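Putative alcohol dehydrogenase (PDB 4J6F) probably acts as a zinc-binding, NAD(P)-dependent alcohol dehydrogenase of the medium-chain dehydrogenase/reductase type. Local coordinates at residues E196-R201 and S221-L226; P274-A279 and I293-G298; G298-A303 and L323-S328. All blocks are in the same frame, centred on the assembly; numbering follows the deposited sequence.

In the fold
The three contacts follow one another along the chain in the Rossmann-type half of the protein, built round a parallel six-stranded sheet. Contact 1 packs helix 189-201 against helix 218-229 on one face of that sheet. Contact 2 joins segment 274-279, which leads into strand 277-280, to the loop before strand 299-302. Contact 3 pairs strand 299-302 with the outermost strand within this chain, 324-327, where the sheet runs on into the second subunit. Contacts 2 and 3 share Gly298, their centres about 10 Å apart. Contact 1 lies about 15 Å from contact 2 and about 12 Å from contact 3, centre to centre. Met198 rests on Ala279, and Arg201 hydrogen-bonds Gly327 O, tying helix to sheet.

Contact 1: residues E196-R201 and S221-L226; sequences ERMLER and SAIIQL
Leu226 reaches across from helix 218-229 and lies against the last two turns of helix 189-201. Its CB rests 3.7 Å from Leu199 CD1. The chain then turns beside its own backbone N, with CG anti to the carbonyl carbon (chi1 -61°), and this directs the branched end at Glu196. There CD1 approaches the main chain, 3.4 Å from Glu196 N, while CD2 crosses the bent glutamate side chain obliquely, 4.0 Å from Glu196 OE2. Leu199 thus meets the base of the leucine, whereas Glu196 is touched by its CB and both methyls. Leu199 itself is shared between two partners: CD1 goes to Leu226, and CD2 meets Ile223 CG2 at 4.1 Å. Further along the interface the end of the selenomethionine Met198 runs roughly at right angles to Ile223, and its SE is 3.7 Å from Ile223 CD1.

No direct hydrogen bond joins the two segments, and the polar link is made by a single water. It donates to Glu196 OE2 at 2.7 Å and to Leu226 O at 2.8 Å, so the carboxylate is fastened to the neighbouring helix beside the apolar patch. The other oxygen, OE1, forms a salt bridge with Arg338 of helix 333-344, and these two partners would tend to fix the rotation of this buried carboxylate and favour its charged form.

The axes of segments 196-201 and 221-226 approach to 10.0 Å and cross at -57°. Met198 and Ile223 both continue down to Ala279 of strand 277-280, placing the two helices together on one face of the parallel sheet. Helix 218-229 follows strand 209-212 directly, and this beta-alpha succession with a glycine-rich connection is characteristic of the Rossmann fold of the dehydrogenases.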
loop_
_atom_site.group_PDB
_atom_site.type_symbol
_atom_site.label_atom_id
_atom_site.label_comp_id
_atom_site.label_asym_id
_atom_site.label_seq_id
_atom_site.Cartn_x
_atom_site.Cartn_y
_atom_site.Cartn_z
ATOM N N GLU A 196 -7.306 9.155 12.948
ATOM C CA GLU A 196 -5.917 9.209 13.441
ATOM C C GLU A 196 -5.027 8.108 12.885
ATOM O O GLU A 196 -3.919 8.406 12.429
ATOM C CB GLU A 196 -5.837 9.162 14.966
ATOM C CG GLU A 196 -5.458 10.473 15.620
ATOM C CD GLU A 196 -4.164 11.069 15.087
ATOM O OE1 GLU A 196 -3.079 10.495 15.321
ATOM O OE2 GLU A 196 -4.237 12.136 14.452
ATOM N N ARG A 197 -5.508 6.854 12.933
ATOM C CA ARG A 197 -4.720 5.687 12.518
ATOM C C ARG A 197 -4.330 5.867 11.071
ATOM O O ARG A 197 -3.176 5.673 10.701
ATOM C CB ARG A 197 -5.521 4.399 12.653
ATOM C CG ARG A 197 -4.773 3.186 13.213
ATOM C CD ARG A 197 -3.310 3.081 12.808
ATOM N NE ARG A 197 -2.465 2.619 13.911
ATOM C CZ ARG A 197 -1.850 1.439 13.961
ATOM N NH1 ARG A 197 -1.962 0.575 12.966
ATOM N NH2 ARG A 197 -1.115 1.122 15.014
HETATM N N MSE A 198 -5.304 6.275 10.262
HETATM C CA MSE A 198 -5.103 6.490 8.828
HETATM C C MSE A 198 -3.976 7.460 8.646
HETATM O O MSE A 198 -3.056 7.192 7.878
HETATM C CB MSE A 198 -6.376 7.013 8.173
HETATM C CG MSE A 198 -7.386 5.904 7.891
HETATM SE SE MSE A 198 -9.036 6.697 7.135
HETATM C CE MSE A 198 -8.383 7.277 5.373
ATOM N N LEU A 199 -4.017 8.573 9.377
ATOM C CA LEU A 199 -2.992 9.610 9.256
ATOM C C LEU A 199 -1.632 9.151 9.771
ATOM O O LEU A 199 -0.594 9.637 9.318
ATOM C CB LEU A 199 -3.426 10.906 9.951
ATOM C CG LEU A 199 -4.630 11.596 9.297
ATOM C CD1 LEU A 199 -4.960 12.905 9.988
ATOM C CD2 LEU A 199 -4.423 11.818 7.804
ATOM N N GLU A 200 -1.651 8.204 10.705
ATOM C CA GLU A 200 -0.439 7.637 11.269
ATOM C C GLU A 200 0.184 6.602 10.306
ATOM O O GLU A 200 1.415 6.525 10.148
ATOM C CB GLU A 200 -0.763 7.029 12.641
ATOM C CG GLU A 200 0.441 6.753 13.535
ATOM C CD GLU A 200 0.968 7.982 14.261
ATOM O OE1 GLU A 200 1.678 7.780 15.269
ATOM O OE2 GLU A 200 0.691 9.134 13.841
ATOM N N ARG A 201 -0.679 5.830 9.646
ATOM C CA ARG A 201 -0.237 4.791 8.713
ATOM C C ARG A 201 0.361 5.395 7.460
ATOM O O ARG A 201 1.297 4.857 6.885
ATOM C CB ARG A 201 -1.401 3.876 8.341
ATOM C CG ARG A 201 -1.802 2.899 9.436
ATOM C CD ARG A 201 -0.811 1.754 9.567
ATOM N NE ARG A 201 -0.624 1.110 8.278
ATOM C CZ ARG A 201 -1.544 0.348 7.696
ATOM N NH1 ARG A 201 -2.709 0.115 8.305
ATOM N NH2 ARG A 201 -1.303 -0.172 6.501
ATOM N N SER A 221 -14.569 14.341 7.805
ATOM C CA SER A 221 -14.506 15.546 8.618
ATOM C C SER A 221 -13.418 15.441 9.654
ATOM O O SER A 221 -12.703 16.408 9.899
ATOM C CB SER A 221 -15.836 15.779 9.313
ATOM O OG SER A 221 -16.813 16.104 8.347
ATOM N N ALA A 222 -13.292 14.263 10.255
ATOM C CA ALA A 222 -12.354 14.084 11.336
ATOM C C ALA A 222 -10.966 14.273 10.784
ATOM O O ALA A 222 -10.148 14.986 11.363
ATOM C CB ALA A 222 -12.504 12.703 11.951
ATOM N N ILE A 223 -10.709 13.656 9.641
ATOM C CA ILE A 223 -9.401 13.744 9.052
ATOM C C ILE A 223 -9.026 15.183 8.755
ATOM O O ILE A 223 -7.877 15.567 8.966
ATOM C CB ILE A 223 -9.276 12.851 7.822
ATOM C CG1 ILE A 223 -8.931 11.456 8.289
ATOM C CG2 ILE A 223 -8.167 13.346 6.906
ATOM C CD1 ILE A 223 -9.240 10.415 7.268
ATOM N N ILE A 224 -9.989 15.979 8.300
ATOM C CA ILE A 224 -9.749 17.403 8.078
ATOM C C ILE A 224 -9.274 18.098 9.363
ATOM O O ILE A 224 -8.281 18.835 9.353
ATOM C CB ILE A 224 -10.987 18.095 7.473
ATOM C CG1 ILE A 224 -11.259 17.497 6.091
ATOM C CG2 ILE A 224 -10.803 19.618 7.398
ATOM C CD1 ILE A 224 -12.549 17.959 5.456
ATOM N N GLN A 225 -9.963 17.839 10.464
ATOM C CA GLN A 225 -9.553 18.387 11.756
ATOM C C GLN A 225 -8.218 17.803 12.210
ATOM O O GLN A 225 -7.297 18.550 12.571
ATOM C CB GLN A 225 -10.624 18.174 12.828
ATOM C CG GLN A 225 -11.906 18.962 12.627
ATOM C CD GLN A 225 -12.644 19.154 13.931
ATOM O OE1 GLN A 225 -12.342 20.086 14.692
ATOM N NE2 GLN A 225 -13.606 18.268 14.216
ATOM N N LEU A 226 -8.092 16.479 12.163
ATOM C CA LEU A 226 -6.860 15.860 12.620
ATOM C C LEU A 226 -5.660 16.299 11.779
ATOM O O LEU A 226 -4.575 16.489 12.308
ATOM C CB LEU A 226 -6.992 14.349 12.673
ATOM C CG LEU A 226 -8.068 13.801 13.610
ATOM C CD1 LEU A 226 -8.290 12.341 13.278
ATOM C CD2 LEU A 226 -7.700 13.939 15.073
HETATM O O HOH W 1 -3.234 14.467 13.662
#

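Contact 2: residues P274-A279 and I293-G298; sequences PIDVVA and ILRPEG
The guanidinium group of Arg295 has the ring of Pro274 over one face, with CB 3.5 Å above the plane and displaced toward the rim. Asp276 approaches it obliquely. Arg295 NH2 donates to Asp276 OD1 over 2.9 Å in a salt bridge that meets the carboxylate on its syn side but from outside both planes, and the bond is bent, with an N-H...O angle of 132°. The side chains run alongside each other, pointing the same way, and the two planes are 15° apart. The other carboxylate oxygen, OD2, accepts from Thr209 N, which anchors the aspartate from the neighbouring strand.

Arg295 CG sits between its backbone N and carbonyl carbon (chi1 80°), a torsion that folds the start of the chain over Ile275 O. The same oxygen receives Arg295 N at 3.2 Å. An alanine in place of Arg295 would probably leave the carboxylate of Asp276 without its mate in charge and uncover the ring of Pro274.

Behind the ion pair, Leu294 CD1 lies 3.9 Å from Val278 CG2, and Ile275 CG1 meets Ile293 CG2 at 3.8 Å. Water 2 bridges Ile275 N and Ile293 O. A type II turn from Arg295 to Gly298 then leads the chain into strand 299-302, beside strand 277-280. Ile275 and Ile293 both pack on helix 262-270, Ile275 also touches strand 209-212, and Leu294 reaches Tyr300 of strand 299-302.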
loop_
_atom_site.group_PDB
_atom_site.type_symbol
_atom_site.label_atom_id
_atom_site.label_comp_id
_atom_site.label_asym_id
_atom_site.label_seq_id
_atom_site.Cartn_x
_atom_site.Cartn_y
_atom_site.Cartn_z
ATOM N N PRO A 274 1.933 19.776 -4.783
ATOM C CA PRO A 274 1.552 18.406 -5.102
ATOM C C PRO A 274 0.865 17.727 -3.909
ATOM O O PRO A 274 1.053 18.137 -2.751
ATOM C CB PRO A 274 2.892 17.727 -5.438
ATOM C CG PRO A 274 3.915 18.814 -5.450
ATOM C CD PRO A 274 3.382 19.882 -4.553
ATOM N N ILE A 275 0.061 16.714 -4.204
ATOM C CA ILE A 275 -0.684 16.007 -3.185
ATOM C C ILE A 275 0.183 14.900 -2.614
ATOM O O ILE A 275 0.601 14.003 -3.341
ATOM C CB ILE A 275 -1.987 15.414 -3.758
ATOM C CG1 ILE A 275 -2.864 16.514 -4.363
ATOM C CG2 ILE A 275 -2.738 14.629 -2.690
ATOM C CD1 ILE A 275 -3.243 17.630 -3.406
ATOM N N ASP A 276 0.443 14.972 -1.314
ATOM C CA ASP A 276 1.316 14.019 -0.644
ATOM C C ASP A 276 0.551 12.767 -0.255
ATOM O O ASP A 276 1.065 11.650 -0.345
ATOM C CB ASP A 276 1.933 14.669 0.599
ATOM C CG ASP A 276 2.807 15.869 0.252
ATOM O OD1 ASP A 276 3.817 15.677 -0.465
ATOM O OD2 ASP A 276 2.475 17.000 0.672
ATOM N N VAL A 277 -0.687 12.970 0.188
ATOM C CA VAL A 277 -1.492 11.900 0.743
ATOM C C VAL A 277 -2.920 12.031 0.258
ATOM O O VAL A 277 -3.462 13.137 0.189
ATOM C CB VAL A 277 -1.497 11.919 2.288
ATOM C CG1 VAL A 277 -2.483 10.888 2.821
ATOM C CG2 VAL A 277 -0.096 11.673 2.847
ATOM N N VAL A 278 -3.518 10.896 -0.079
ATOM C CA VAL A 278 -4.930 10.836 -0.333
ATOM C C VAL A 278 -5.536 9.992 0.773
ATOM O O VAL A 278 -5.070 8.883 1.043
ATOM C CB VAL A 278 -5.227 10.225 -1.713
ATOM C CG1 VAL A 278 -6.674 9.758 -1.816
ATOM C CG2 VAL A 278 -4.914 11.223 -2.810
ATOM N N ALA A 279 -6.533 10.566 1.449
ATOM C CA ALA A 279 -7.382 9.866 2.407
ATOM C C ALA A 279 -8.714 9.637 1.696
ATOM O O ALA A 279 -9.462 10.584 1.407
ATOM C CB ALA A 279 -7.570 10.702 3.663
ATOM N N ILE A 293 -3.886 11.578 -9.407
ATOM C CA ILE A 293 -3.637 12.865 -8.751
ATOM C C ILE A 293 -2.456 12.799 -7.783
ATOM O O ILE A 293 -1.661 13.728 -7.692
ATOM C CB ILE A 293 -4.906 13.329 -8.009
ATOM C CG1 ILE A 293 -5.950 13.819 -9.017
ATOM C CG2 ILE A 293 -4.592 14.412 -6.990
ATOM C CD1 ILE A 293 -7.390 13.710 -8.546
ATOM N N LEU A 294 -2.362 11.689 -7.064
ATOM C CA LEU A 294 -1.329 11.459 -6.079
ATOM C C LEU A 294 0.068 11.620 -6.695
ATOM O O LEU A 294 0.347 11.073 -7.769
ATOM C CB LEU A 294 -1.519 10.053 -5.515
ATOM C CG LEU A 294 -0.867 9.699 -4.188
ATOM C CD1 LEU A 294 -1.101 10.788 -3.150
ATOM C CD2 LEU A 294 -1.416 8.365 -3.706
ATOM N N ARG A 295 0.937 12.380 -6.022
ATOM C CA ARG A 295 2.308 12.611 -6.501
ATOM C C ARG A 295 3.080 11.309 -6.436
ATOM O O ARG A 295 2.768 10.453 -5.598
ATOM C CB ARG A 295 3.028 13.663 -5.652
ATOM C CG ARG A 295 3.577 13.124 -4.344
ATOM C CD ARG A 295 4.056 14.228 -3.433
ATOM N NE ARG A 295 5.261 14.832 -3.975
ATOM C CZ ARG A 295 5.714 16.040 -3.657
ATOM N NH1 ARG A 295 6.820 16.488 -4.226
ATOM N NH2 ARG A 295 5.060 16.803 -2.787
ATOM N N PRO A 296 4.100 11.152 -7.305
ATOM C CA PRO A 296 4.926 9.933 -7.234
ATOM C C PRO A 296 5.565 9.791 -5.850
ATOM O O PRO A 296 5.963 10.791 -5.270
ATOM C CB PRO A 296 5.986 10.161 -8.318
ATOM C CG PRO A 296 5.399 11.186 -9.237
ATOM C CD PRO A 296 4.552 12.070 -8.366
ATOM N N GLU A 297 5.637 8.566 -5.327
ATOM C CA GLU A 297 6.075 8.290 -3.938
ATOM C C GLU A 297 5.060 8.742 -2.888
ATOM O O GLU A 297 5.363 8.769 -1.695
ATOM C CB GLU A 297 7.454 8.876 -3.645
ATOM C CG GLU A 297 8.523 8.304 -4.564
ATOM C CD GLU A 297 9.929 8.791 -4.256
ATOM O OE1 GLU A 297 10.813 7.937 -3.988
ATOM O OE2 GLU A 297 10.148 10.025 -4.293
ATOM N N GLY A 298 3.860 9.098 -3.346
ATOM C CA GLY A 298 2.776 9.513 -2.472
ATOM C C GLY A 298 2.091 8.310 -1.864
ATOM O O GLY A 298 2.319 7.176 -2.285
HETATM O O HOH W 2 -0.027 15.857 -6.686
#

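Contact 3: residues G298-A303 and L323-S328; sequences GRYTTA and LELHGS
Arg299 and Glu324 extend side by side from paired strands, yet their opposite charges do not join: Arg299 NE stays 5.2 Å from Glu324 OE2. What touches the carboxylate is the aliphatic part of the arginine, Arg299 CG, 3.7 Å from Glu324 CD. Arg299 NE is bonded to Ala202 O and NH2 is paired with Glu208, while Glu324 OE2 is paired with Arg203. Glu324 OE1 also accepts from His326 NE2 at 2.9 Å through its anti lone pair, a histidine-carboxylate bond that would restrain the imidazole.

The short strands 299-302 and 324-327 run parallel, their axes 16° apart, through five hydrogen bonds, among them Tyr300 N to Glu324 O at 2.7 Å and His326 N to Tyr300 O at 2.8 Å. Arg299, Thr301, Glu324 and His326 lie on one face of the sheet; on the other, Tyr300 crosses Leu325, with CD1 3.6 Å from Leu325 CG. Its hydroxyl is hydrogen-bonded to Asp280, and its ring meets Phe287 edge-to-face.

Strand 299-302 is flanked by 277-280 on its other side. Helix 189-201 packs on the Thr301 face and helix 287-293 on that of Leu325, while Glu324 to His326 pair antiparallel with a strand of the second subunit, continuing the sheet across the interface.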
loop_
_atom_site.group_PDB
_atom_site.type_symbol
_atom_site.label_atom_id
_atom_site.label_comp_id
_atom_site.label_asym_id
_atom_site.label_seq_id
_atom_site.Cartn_x
_atom_site.Cartn_y
_atom_site.Cartn_z
ATOM N N GLY A 298 3.860 9.098 -3.346
ATOM C CA GLY A 298 2.776 9.513 -2.472
ATOM C C GLY A 298 2.091 8.310 -1.864
ATOM O O GLY A 298 2.319 7.176 -2.285
ATOM N N ARG A 299 1.297 8.575 -0.830
ATOM C CA ARG A 299 0.650 7.556 -0.018
ATOM C C ARG A 299 -0.867 7.672 -0.010
ATOM O O ARG A 299 -1.414 8.743 0.170
ATOM C CB ARG A 299 1.159 7.623 1.415
ATOM C CG ARG A 299 2.648 7.451 1.549
ATOM C CD ARG A 299 3.341 8.786 1.559
ATOM N NE ARG A 299 3.175 9.461 2.833
ATOM C CZ ARG A 299 3.483 10.730 3.040
ATOM N NH1 ARG A 299 3.969 11.451 2.055
ATOM N NH2 ARG A 299 3.305 11.272 4.222
ATOM N N TYR A 300 -1.529 6.541 -0.204
ATOM C CA TYR A 300 -2.964 6.472 -0.262
ATOM C C TYR A 300 -3.381 5.739 1.000
ATOM O O TYR A 300 -2.713 4.791 1.429
ATOM C CB TYR A 300 -3.369 5.691 -1.523
ATOM C CG TYR A 300 -4.821 5.278 -1.573
ATOM C CD1 TYR A 300 -5.253 4.105 -0.935
ATOM C CD2 TYR A 300 -5.764 6.056 -2.240
ATOM C CE1 TYR A 300 -6.581 3.726 -0.957
ATOM C CE2 TYR A 300 -7.102 5.677 -2.276
ATOM C CZ TYR A 300 -7.506 4.515 -1.627
ATOM O OH TYR A 300 -8.828 4.124 -1.649
ATOM N N THR A 301 -4.475 6.166 1.605
ATOM C CA THR A 301 -4.964 5.483 2.781
ATOM C C THR A 301 -6.489 5.444 2.836
ATOM O O THR A 301 -7.146 6.384 2.423
ATOM C CB THR A 301 -4.374 6.096 4.053
ATOM O OG1 THR A 301 -4.731 5.280 5.177
ATOM C CG2 THR A 301 -4.865 7.524 4.249
ATOM N N THR A 302 -7.051 4.342 3.328
ATOM C CA THR A 302 -8.504 4.184 3.395
ATOM C C THR A 302 -8.942 3.326 4.578
ATOM O O THR A 302 -8.197 2.469 5.048
ATOM C CB THR A 302 -9.062 3.575 2.090
ATOM O OG1 THR A 302 -10.482 3.436 2.182
ATOM C CG2 THR A 302 -8.469 2.209 1.822
ATOM N N ALA A 303 -10.133 3.602 5.092
ATOM C CA ALA A 303 -10.793 2.738 6.063
ATOM C C ALA A 303 -12.268 2.482 5.770
ATOM O O ALA A 303 -12.991 1.992 6.616
ATOM C CB ALA A 303 -10.616 3.269 7.468
ATOM N N LEU A 323 4.044 4.245 -5.513
ATOM C CA LEU A 323 2.985 4.534 -4.521
ATOM C C LEU A 323 2.917 3.551 -3.359
ATOM O O LEU A 323 3.399 2.426 -3.470
ATOM C CB LEU A 323 1.608 4.627 -5.196
ATOM C CG LEU A 323 1.439 5.678 -6.302
ATOM C CD1 LEU A 323 -0.002 5.777 -6.777
ATOM C CD2 LEU A 323 1.940 7.049 -5.850
ATOM N N GLU A 324 2.345 3.996 -2.237
ATOM C CA GLU A 324 1.927 3.103 -1.150
ATOM C C GLU A 324 0.432 3.223 -0.986
ATOM O O GLU A 324 -0.111 4.337 -0.954
ATOM C CB GLU A 324 2.538 3.495 0.184
ATOM C CG GLU A 324 4.025 3.748 0.166
ATOM C CD GLU A 324 4.526 4.310 1.482
ATOM O OE1 GLU A 324 3.929 3.993 2.542
ATOM O OE2 GLU A 324 5.525 5.068 1.459
ATOM N N LEU A 325 -0.226 2.078 -0.864
ATOM C CA LEU A 325 -1.635 2.026 -0.496
ATOM C C LEU A 325 -1.736 1.417 0.881
ATOM O O LEU A 325 -1.108 0.388 1.140
ATOM C CB LEU A 325 -2.394 1.146 -1.474
ATOM C CG LEU A 325 -3.070 1.839 -2.642
ATOM C CD1 LEU A 325 -2.084 2.659 -3.447
ATOM C CD2 LEU A 325 -3.750 0.794 -3.502
ATOM N N HIS A 326 -2.508 2.050 1.764
ATOM C CA HIS A 326 -2.683 1.563 3.133
ATOM C C HIS A 326 -4.135 1.389 3.455
ATOM O O HIS A 326 -4.938 2.295 3.241
ATOM C CB HIS A 326 -2.104 2.544 4.144
ATOM C CG HIS A 326 -0.616 2.649 4.096
ATOM N ND1 HIS A 326 0.215 1.654 4.564
ATOM C CD2 HIS A 326 0.192 3.629 3.633
ATOM C CE1 HIS A 326 1.474 2.015 4.390
ATOM N NE2 HIS A 326 1.487 3.208 3.824
ATOM N N GLY A 327 -4.468 0.218 3.978
ATOM C CA GLY A 327 -5.787 -0.031 4.537
ATOM C C GLY A 327 -5.668 -0.121 6.037
ATOM O O GLY A 327 -4.692 -0.674 6.542
ATOM N N SER A 328 -6.668 0.403 6.744
ATOM C CA SER A 328 -6.598 0.590 8.190
ATOM C C SER A 328 -7.995 0.557 8.844
ATOM O O SER A 328 -8.953 1.054 8.258
ATOM C CB SER A 328 -5.877 1.917 8.441
ATOM O OG SER A 328 -6.290 2.561 9.624
#